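PDB 3DFF: teicoplanin pseudoaglycone deacetylases Orf2 from Actinoplanes teichomyceticus, which probably removes the acetyl group from the sugar of teicoplanin pseudoaglycone by zinc-dependent amide hydrolysis during biosynthesis of this lipoglycopeptide antibiotic. Local coordinates for residues Lys102-Thr110 / Leu119-Asp127; Ser14-Leu22 / Arg75-Leu86. All coordinates share one frame; numbering follows the deposited sequence.

The two contacts lie in series along the chain, their centres about 27 Å apart and their nearest atoms about 9 Å apart, so neither touches the other. Contact 2 is buried, about 10 Å (centre to centre) from the middle of the chain, and carries His16 and Asp19, two of the three protein ligands of the zinc ion; His164 is the third. Contact 1 is more peripheral, its centre about 21 Å from that of the chain. The side chain of Thr110 in contact 1 is still about 12 Å from the bound zinc, and that of Leu109 about 6 Å from that of Asp163, which hydrogen-bonds His16 NE2 of contact 2.

Contact 1 (Lys102-Thr110 / Leu119-Asp127); sequences KLPDGRWLT and LAVNDHSPD
Leu109 and Asn122 are joined by the one backbone hydrogen bond across this contact, Asn122 N to Leu109 O at 2.8 Å, with an N-H...O angle of 173°. CB of Leu109 points away from 119-127, but CG, anti to the backbone N (chi1 173°), brings the end of the side chain back. CG already lies 4.1 Å from Val121 CG1; beyond it CD1 packs against the same methyl at 3.5 Å, tighter than usual van der Waals contact, and also reaches His124 CE1. Next to this pair, Thr110 and Val121 form an antiparallel non-hydrogen-bonded pair in the two-stranded sheet of 110-111 and 120-121, their side chains on one face. Leu103 crosses His124 at about a right angle, CD2 lying 3.6 Å from His124 CB, while CD1 reaches Asn122 CB and Asp123 O. His124 ND1 donates in the ring plane to Asn122 O (2.8 Å); NE2 is hydrogen-bonded to Asp129 OD1, and both residues bind a zinc ion seen in a structure of this protein, though absent from this chain. Arg107 N closes an Asx turn onto Asp105 OD1, and a salt bridge from NE to Asp105 OD2 (2.9 Å) steadies the guanidinium, one face over Asn122 CB. A water donates to Asp123 O and accepts weakly from Arg107 NH2.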
loop_
_atom_site.group_PDB
_atom_site.type_symbol
_atom_site.label_atom_id
_atom_site.label_comp_id
_atom_site.label_asym_id
_atom_site.label_seq_id
_atom_site.Cartn_x
_atom_site.Cartn_y
_atom_site.Cartn_z
ATOM N N LYS A 102 -19.481 -1.740 -3.130
ATOM C CA LYS A 102 -20.630 -2.613 -3.336
ATOM C C LYS A 102 -20.455 -3.516 -4.557
ATOM O O LYS A 102 -19.684 -3.189 -5.473
ATOM C CB LYS A 102 -21.884 -1.789 -3.525
ATOM C CG LYS A 102 -22.394 -1.193 -2.228
ATOM C CD LYS A 102 -23.684 -0.452 -2.460
ATOM C CE LYS A 102 -24.246 0.096 -1.167
ATOM N NZ LYS A 102 -25.494 0.861 -1.432
ATOM N N LEU A 103 -21.167 -4.645 -4.544
ATOM C CA LEU A 103 -21.211 -5.576 -5.671
ATOM C C LEU A 103 -22.198 -5.085 -6.704
ATOM O O LEU A 103 -23.067 -4.283 -6.387
ATOM C CB LEU A 103 -21.639 -6.970 -5.200
ATOM C CG LEU A 103 -20.773 -7.671 -4.145
ATOM C CD1 LEU A 103 -21.277 -9.061 -3.902
ATOM C CD2 LEU A 103 -19.311 -7.692 -4.561
ATOM N N PRO A 104 -22.065 -5.567 -7.956
ATOM C CA PRO A 104 -23.070 -5.216 -8.956
ATOM C C PRO A 104 -24.520 -5.467 -8.483
ATOM O O PRO A 104 -25.410 -4.694 -8.844
ATOM C CB PRO A 104 -22.688 -6.094 -10.145
ATOM C CG PRO A 104 -21.210 -6.245 -10.021
ATOM C CD PRO A 104 -20.999 -6.412 -8.529
ATOM N N ASP A 105 -24.752 -6.501 -7.667
ATOM C CA ASP A 105 -26.104 -6.808 -7.153
ATOM C C ASP A 105 -26.547 -5.939 -5.953
ATOM O O ASP A 105 -27.625 -6.140 -5.396
ATOM C CB ASP A 105 -26.230 -8.306 -6.820
ATOM C CG ASP A 105 -25.455 -8.712 -5.563
ATOM O OD1 ASP A 105 -24.954 -7.822 -4.858
ATOM O OD2 ASP A 105 -25.357 -9.931 -5.276
ATOM N N GLY A 106 -25.696 -4.999 -5.543
ATOM C CA GLY A 106 -26.024 -4.084 -4.448
ATOM C C GLY A 106 -25.607 -4.532 -3.045
ATOM O O GLY A 106 -25.688 -3.743 -2.104
ATOM N N ARG A 107 -25.192 -5.787 -2.883
ATOM C CA ARG A 107 -24.616 -6.226 -1.608
ATOM C C ARG A 107 -23.293 -5.498 -1.365
ATOM O O ARG A 107 -22.658 -5.034 -2.304
ATOM C CB ARG A 107 -24.394 -7.738 -1.584
ATOM C CG ARG A 107 -25.704 -8.558 -1.485
ATOM C CD ARG A 107 -25.415 -10.043 -1.329
ATOM N NE ARG A 107 -24.677 -10.562 -2.478
ATOM C CZ ARG A 107 -23.817 -11.572 -2.427
ATOM N NH1 ARG A 107 -23.569 -12.197 -1.283
ATOM N NH2 ARG A 107 -23.192 -11.960 -3.535
ATOM N N TRP A 108 -22.892 -5.375 -0.099
ATOM C CA TRP A 108 -21.539 -4.901 0.207
ATOM C C TRP A 108 -20.526 -5.918 -0.274
ATOM O O TRP A 108 -20.772 -7.134 -0.240
ATOM C CB TRP A 108 -21.365 -4.746 1.713
ATOM C CG TRP A 108 -22.241 -3.683 2.304
ATOM C CD1 TRP A 108 -23.316 -3.878 3.134
ATOM C CD2 TRP A 108 -22.133 -2.270 2.112
ATOM N NE1 TRP A 108 -23.876 -2.672 3.465
ATOM C CE2 TRP A 108 -23.169 -1.667 2.857
ATOM C CE3 TRP A 108 -21.250 -1.448 1.391
ATOM C CZ2 TRP A 108 -23.343 -0.284 2.907
ATOM C CZ3 TRP A 108 -21.433 -0.073 1.421
ATOM C CH2 TRP A 108 -22.479 0.498 2.185
ATOM N N LEU A 109 -19.360 -5.440 -0.685
ATOM C CA LEU A 109 -18.282 -6.336 -1.059
ATOM C C LEU A 109 -17.784 -7.148 0.153
ATOM O O LEU A 109 -17.568 -8.364 0.073
ATOM C CB LEU A 109 -17.126 -5.522 -1.651
ATOM C CG LEU A 109 -15.843 -6.296 -1.935
ATOM C CD1 LEU A 109 -16.035 -7.417 -2.941
ATOM C CD2 LEU A 109 -14.826 -5.314 -2.459
ATOM N N THR A 110 -17.573 -6.454 1.273
ATOM C CA THR A 110 -16.987 -7.076 2.464
ATOM C C THR A 110 -18.050 -7.194 3.564
ATOM O O THR A 110 -18.870 -6.302 3.756
ATOM C CB THR A 110 -15.776 -6.263 2.990
ATOM O OG1 THR A 110 -16.236 -4.985 3.378
ATOM C CG2 THR A 110 -14.738 -6.074 1.895
ATOM N N LEU A 119 -12.614 -10.251 8.174
ATOM C CA LEU A 119 -13.743 -9.926 7.296
ATOM C C LEU A 119 -13.748 -10.792 6.037
ATOM O O LEU A 119 -12.702 -11.059 5.447
ATOM C CB LEU A 119 -13.729 -8.446 6.911
ATOM C CG LEU A 119 -13.884 -7.418 8.034
ATOM C CD1 LEU A 119 -13.669 -6.016 7.491
ATOM C CD2 LEU A 119 -15.245 -7.530 8.710
ATOM N N ALA A 120 -14.939 -11.224 5.643
ATOM C CA ALA A 120 -15.114 -12.050 4.456
ATOM C C ALA A 120 -15.442 -11.171 3.251
ATOM O O ALA A 120 -16.079 -10.141 3.395
ATOM C CB ALA A 120 -16.231 -13.058 4.688
ATOM N N VAL A 121 -14.994 -11.591 2.077
ATOM C CA VAL A 121 -15.361 -10.953 0.811
ATOM C C VAL A 121 -16.445 -11.779 0.120
ATOM O O VAL A 121 -16.301 -12.984 -0.054
ATOM C CB VAL A 121 -14.133 -10.820 -0.115
ATOM C CG1 VAL A 121 -14.504 -10.124 -1.395
ATOM C CG2 VAL A 121 -13.036 -10.048 0.583
ATOM N N ASN A 122 -17.523 -11.113 -0.264
ATOM C CA ASN A 122 -18.635 -11.756 -0.957
ATOM C C ASN A 122 -18.271 -12.130 -2.378
ATOM O O ASN A 122 -17.558 -11.399 -3.059
ATOM C CB ASN A 122 -19.857 -10.835 -0.934
ATOM C CG ASN A 122 -20.535 -10.815 0.417
ATOM O OD1 ASN A 122 -20.976 -9.775 0.892
ATOM N ND2 ASN A 122 -20.620 -11.981 1.039
ATOM N N ASP A 123 -18.740 -13.292 -2.834
ATOM C CA ASP A 123 -18.390 -13.727 -4.164
ATOM C C ASP A 123 -18.979 -12.787 -5.207
ATOM O O ASP A 123 -20.068 -12.250 -5.013
ATOM C CB ASP A 123 -18.871 -15.167 -4.379
ATOM C CG ASP A 123 -18.054 -16.180 -3.579
ATOM O OD1 ASP A 123 -16.804 -16.219 -3.729
ATOM O OD2 ASP A 123 -18.679 -16.953 -2.831
ATOM N N HIS A 124 -18.245 -12.584 -6.300
ATOM C CA HIS A 124 -18.687 -11.694 -7.368
ATOM C C HIS A 124 -17.982 -12.025 -8.688
ATOM O O HIS A 124 -17.003 -12.775 -8.702
ATOM C CB HIS A 124 -18.407 -10.236 -6.968
ATOM C CG HIS A 124 -16.972 -9.982 -6.638
ATOM N ND1 HIS A 124 -16.422 -10.313 -5.418
ATOM C CD2 HIS A 124 -15.961 -9.467 -7.380
ATOM C CE1 HIS A 124 -15.141 -9.995 -5.415
ATOM N NE2 HIS A 124 -14.832 -9.496 -6.599
ATOM N N SER A 125 -18.481 -11.442 -9.779
ATOM C CA SER A 125 -18.058 -11.803 -11.132
ATOM C C SER A 125 -16.608 -11.459 -11.455
ATOM O O SER A 125 -16.082 -10.466 -10.935
ATOM C CB SER A 125 -18.977 -11.157 -12.180
ATOM O OG SER A 125 -18.760 -9.751 -12.309
ATOM N N PRO A 126 -15.971 -12.279 -12.324
ATOM C CA PRO A 126 -14.669 -11.957 -12.919
ATOM C C PRO A 126 -14.651 -10.520 -13.438
ATOM O O PRO A 126 -13.743 -9.739 -13.098
ATOM C CB PRO A 126 -14.550 -12.962 -14.074
ATOM C CG PRO A 126 -15.383 -14.151 -13.623
ATOM C CD PRO A 126 -16.485 -13.600 -12.766
ATOM N N ASP A 127 -15.678 -10.168 -14.204
ATOM C CA ASP A 127 -15.763 -8.861 -14.856
ATOM C C ASP A 127 -15.602 -7.681 -13.891
ATOM O O ASP A 127 -14.907 -6.713 -14.204
ATOM C CB ASP A 127 -17.085 -8.723 -15.620
ATOM C CG ASP A 127 -17.181 -9.662 -16.809
ATOM O OD1 ASP A 127 -16.190 -10.356 -17.126
ATOM O OD2 ASP A 127 -18.257 -9.697 -17.442
HETATM O O HOH W 1 -20.882 -14.282 -1.042
HETATM O O HOH W 2 -22.466 -11.713 -6.450
#

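Contact 2 (Ser14-Leu22 / Arg75-Leu86). With ZN (zinc ion), chain B.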
loop_
_atom_site.group_PDB
_atom_site.type_symbol
_atom_site.label_atom_id
_atom_site.label_comp_id
_atom_site.label_asym_id
_atom_site.label_seq_id
_atom_site.Cartn_x
_atom_site.Cartn_y
_atom_site.Cartn_z
ATOM N N SER A 14 0.608 3.582 -3.504
ATOM C CA SER A 14 0.186 2.886 -2.297
ATOM C C SER A 14 -1.268 2.421 -2.427
ATOM O O SER A 14 -2.117 3.201 -2.841
ATOM C CB SER A 14 0.314 3.832 -1.114
ATOM O OG SER A 14 0.091 3.143 0.109
ATOM N N PRO A 15 -1.575 1.164 -2.054
ATOM C CA PRO A 15 -2.991 0.755 -2.065
ATOM C C PRO A 15 -3.801 1.585 -1.084
ATOM O O PRO A 15 -4.819 2.174 -1.480
ATOM C CB PRO A 15 -2.965 -0.734 -1.643
ATOM C CG PRO A 15 -1.561 -1.132 -1.671
ATOM C CD PRO A 15 -0.678 0.086 -1.605
ATOM N N HIS A 16 -3.365 1.636 0.179
ATOM C CA HIS A 16 -4.113 2.306 1.239
ATOM C C HIS A 16 -3.291 3.399 1.871
ATOM O O HIS A 16 -2.087 3.507 1.633
ATOM C CB HIS A 16 -4.485 1.327 2.353
ATOM C CG HIS A 16 -5.312 0.182 1.888
ATOM N ND1 HIS A 16 -4.900 -1.129 2.014
ATOM C CD2 HIS A 16 -6.542 0.143 1.324
ATOM C CE1 HIS A 16 -5.845 -1.924 1.542
ATOM N NE2 HIS A 16 -6.840 -1.175 1.098
ATOM N N LEU A 17 -3.959 4.207 2.692
ATOM C CA LEU A 17 -3.323 5.307 3.403
ATOM C C LEU A 17 -2.531 4.778 4.603
ATOM O O LEU A 17 -3.028 4.757 5.741
ATOM C CB LEU A 17 -4.392 6.336 3.811
ATOM C CG LEU A 17 -5.160 6.974 2.643
ATOM C CD1 LEU A 17 -6.480 7.536 3.079
ATOM C CD2 LEU A 17 -4.306 8.100 1.987
ATOM N N ASP A 18 -1.311 4.329 4.310
ATOM C CA ASP A 18 -0.329 3.812 5.284
ATOM C C ASP A 18 0.691 2.880 4.640
ATOM O O ASP A 18 1.803 2.762 5.130
ATOM C CB ASP A 18 -0.969 3.113 6.491
ATOM C CG ASP A 18 -1.895 1.932 6.103
ATOM O OD1 ASP A 18 -2.009 1.551 4.921
ATOM O OD2 ASP A 18 -2.553 1.404 7.028
ATOM N N ASP A 19 0.328 2.209 3.550
ATOM C CA ASP A 19 1.137 1.076 3.082
ATOM C C ASP A 19 2.521 1.505 2.609
ATOM O O ASP A 19 3.514 0.845 2.922
ATOM C CB ASP A 19 0.432 0.295 1.961
ATOM C CG ASP A 19 -0.770 -0.482 2.455
ATOM O OD1 ASP A 19 -0.625 -1.318 3.369
ATOM O OD2 ASP A 19 -1.871 -0.261 1.920
ATOM N N ALA A 20 2.584 2.600 1.862
ATOM C CA ALA A 20 3.867 3.076 1.316
ATOM C C ALA A 20 4.809 3.461 2.436
ATOM O O ALA A 20 6.030 3.182 2.361
ATOM C CB ALA A 20 3.635 4.284 0.379
ATOM N N VAL A 21 4.280 4.121 3.459
ATOM C CA VAL A 21 5.138 4.539 4.580
ATOM C C VAL A 21 5.606 3.311 5.371
ATOM O O VAL A 21 6.795 3.151 5.644
ATOM C CB VAL A 21 4.469 5.604 5.461
ATOM C CG1 VAL A 21 5.315 5.890 6.698
ATOM C CG2 VAL A 21 4.255 6.885 4.631
ATOM N N LEU A 22 4.675 2.429 5.717
ATOM C CA LEU A 22 5.039 1.198 6.430
ATOM C C LEU A 22 6.079 0.379 5.687
ATOM O O LEU A 22 7.001 -0.192 6.306
ATOM C CB LEU A 22 3.804 0.314 6.598
ATOM C CG LEU A 22 2.843 0.729 7.702
ATOM C CD1 LEU A 22 1.505 0.029 7.486
ATOM C CD2 LEU A 22 3.421 0.414 9.091
ATOM N N ARG A 75 -8.075 9.677 7.761
ATOM C CA ARG A 75 -6.931 8.928 7.259
ATOM C C ARG A 75 -6.123 9.709 6.234
ATOM O O ARG A 75 -4.889 9.590 6.152
ATOM C CB ARG A 75 -7.393 7.572 6.699
ATOM C CG ARG A 75 -7.904 6.637 7.784
ATOM C CD ARG A 75 -8.068 5.221 7.245
ATOM N NE ARG A 75 -6.779 4.610 6.931
ATOM C CZ ARG A 75 -6.644 3.427 6.332
ATOM N NH1 ARG A 75 -7.719 2.749 5.962
ATOM N NH2 ARG A 75 -5.439 2.934 6.081
ATOM N N ARG A 76 -6.814 10.531 5.443
ATOM C CA ARG A 76 -6.124 11.376 4.495
ATOM C C ARG A 76 -5.259 12.373 5.244
ATOM O O ARG A 76 -4.129 12.624 4.820
ATOM C CB ARG A 76 -7.108 12.151 3.624
ATOM C CG ARG A 76 -7.603 11.355 2.436
ATOM C CD ARG A 76 -8.539 12.236 1.609
ATOM N NE ARG A 76 -9.033 11.533 0.430
ATOM C CZ ARG A 76 -9.506 12.146 -0.653
ATOM N NH1 ARG A 76 -9.498 13.473 -0.715
ATOM N NH2 ARG A 76 -9.948 11.445 -1.679
ATOM N N LYS A 77 -5.790 12.945 6.327
ATOM C CA LYS A 77 -5.007 13.911 7.125
ATOM C C LYS A 77 -3.786 13.250 7.755
ATOM O O LYS A 77 -2.697 13.833 7.755
ATOM C CB LYS A 77 -5.861 14.598 8.189
ATOM C CG LYS A 77 -6.893 15.535 7.579
ATOM C CD LYS A 77 -7.692 16.253 8.657
ATOM C CE LYS A 77 -8.602 17.295 8.024
ATOM N NZ LYS A 77 -9.547 17.868 9.023
ATOM N N GLU A 78 -3.950 12.019 8.243
ATOM C CA GLU A 78 -2.810 11.250 8.766
ATOM C C GLU A 78 -1.740 11.036 7.711
ATOM O O GLU A 78 -0.540 11.181 7.994
ATOM C CB GLU A 78 -3.255 9.877 9.283
ATOM C CG GLU A 78 -4.059 9.912 10.532
ATOM C CD GLU A 78 -4.586 8.549 10.941
ATOM O OE1 GLU A 78 -4.442 7.553 10.186
ATOM O OE2 GLU A 78 -5.186 8.496 12.025
ATOM N N ASP A 79 -2.169 10.680 6.498
ATOM C CA ASP A 79 -1.261 10.402 5.401
ATOM C C ASP A 79 -0.463 11.653 5.029
ATOM O O ASP A 79 0.736 11.588 4.757
ATOM C CB ASP A 79 -2.058 9.897 4.201
ATOM C CG ASP A 79 -1.185 9.416 3.066
ATOM O OD1 ASP A 79 -0.404 8.437 3.243
ATOM O OD2 ASP A 79 -1.290 9.990 1.966
ATOM N N ILE A 80 -1.134 12.803 5.026
ATOM C CA ILE A 80 -0.449 14.045 4.692
ATOM C C ILE A 80 0.600 14.382 5.758
ATOM O O ILE A 80 1.712 14.780 5.402
ATOM C CB ILE A 80 -1.456 15.189 4.519
ATOM C CG1 ILE A 80 -2.334 14.905 3.288
ATOM C CG2 ILE A 80 -0.746 16.551 4.386
ATOM C CD1 ILE A 80 -3.576 15.815 3.208
ATOM N N ALA A 81 0.259 14.189 7.025
ATOM C CA ALA A 81 1.211 14.383 8.133
ATOM C C ALA A 81 2.402 13.427 7.977
ATOM O O ALA A 81 3.557 13.856 8.028
ATOM C CB ALA A 81 0.530 14.210 9.471
ATOM N N ALA A 82 2.124 12.142 7.722
ATOM C CA ALA A 82 3.190 11.143 7.582
ATOM C C ALA A 82 4.141 11.481 6.446
ATOM O O ALA A 82 5.368 11.505 6.648
ATOM C CB ALA A 82 2.597 9.731 7.395
ATOM N N LEU A 83 3.584 11.773 5.269
ATOM C CA LEU A 83 4.371 12.081 4.076
ATOM C C LEU A 83 5.084 13.445 4.218
ATOM O O LEU A 83 6.247 13.570 3.815
ATOM C CB LEU A 83 3.489 12.014 2.816
ATOM C CG LEU A 83 2.919 10.608 2.575
ATOM C CD1 LEU A 83 1.908 10.593 1.449
ATOM C CD2 LEU A 83 4.070 9.635 2.267
ATOM N N ASP A 84 4.412 14.432 4.807
ATOM C CA ASP A 84 5.076 15.713 5.162
ATOM C C ASP A 84 6.297 15.445 6.053
ATOM O O ASP A 84 7.344 16.078 5.884
ATOM C CB ASP A 84 4.130 16.659 5.912
ATOM C CG ASP A 84 3.133 17.378 5.010
ATOM O OD1 ASP A 84 3.215 17.286 3.778
ATOM O OD2 ASP A 84 2.248 18.064 5.586
ATOM N N HIS A 85 6.177 14.497 6.986
ATOM C CA HIS A 85 7.300 14.174 7.873
ATOM C C HIS A 85 8.491 13.591 7.122
ATOM O O HIS A 85 9.651 13.864 7.492
ATOM C CB HIS A 85 6.880 13.246 9.011
ATOM C CG HIS A 85 7.858 13.222 10.146
ATOM N ND1 HIS A 85 7.952 14.244 11.069
ATOM C CD2 HIS A 85 8.796 12.308 10.497
ATOM C CE1 HIS A 85 8.903 13.957 11.943
ATOM N NE2 HIS A 85 9.430 12.788 11.618
ATOM N N LEU A 86 8.212 12.799 6.082
ATOM C CA LEU A 86 9.247 12.235 5.185
ATOM C C LEU A 86 9.736 13.259 4.164
ATOM O O LEU A 86 10.634 12.977 3.352
ATOM C CB LEU A 86 8.728 10.993 4.450
ATOM C CG LEU A 86 8.310 9.812 5.322
ATOM C CD1 LEU A 86 7.803 8.676 4.435
ATOM C CD2 LEU A 86 9.499 9.336 6.145
HETATM ZN ZN ZN B . -3.074 -1.780 2.802
HETATM O O HOH W 3 -0.189 6.335 1.517
HETATM O O HOH W 4 -4.463 5.781 7.980
HETATM O O HOH W 5 -3.290 -0.627 4.555
HETATM O O HOH W 6 -3.760 -3.373 3.804
#
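The Arg75 guanidinium presents its edge to 14-22: Leu17 O lies near its plane, and the carboxylate carbon of Asp18 and a bridging water also lie at the edge. NH2 donates to Leu17 O at 3.0 Å, but the bond is bent (148° at the hydrogen) and the donor stands above the carbonyl plane. The same NH2 makes a long salt bridge of 3.4 Å to Asp18 OD2, with carboxylate and guanidinium planes 65° apart. One water accepts from Arg75 NE and donates to both Leu17 O and Glu78 OE1. The His16 ring has Pro15 CB over one face, toward the rim; its ND1 binds zinc at 2.1 Å, while NE2 is hydrogen-bonded to Asp163 OD2. Asp19 adds an uneven bidentate pair, OD2 at 2.1 Å from zinc and OD1 farther off; His164 and two waters make up the rest, and one of these waters also donates to Asp18 OD1.

These ligands follow strand 9-14 in a Pro-His-Leu-Asp-Asp sequence, the metal-binding motif of the PIG-L deacetylases, and Leu17 within it centres an inverse gamma turn. Its side chain packs on helix 71-85: CD1 meets Arg75 CB and Arg76, and CD2 meets Asp79 CG at 3.6 Å, crossing that side chain at about a right angle. Asp79 itself is held by Tyr229 and His92. Farther along, where helix 19-33 begins, Val21 CG2 packs 3.6 Å from Leu83 CD2 and also touches Leu86 CD1, while Ala225 and Val226 of helix 216-226 cover Val21 as well.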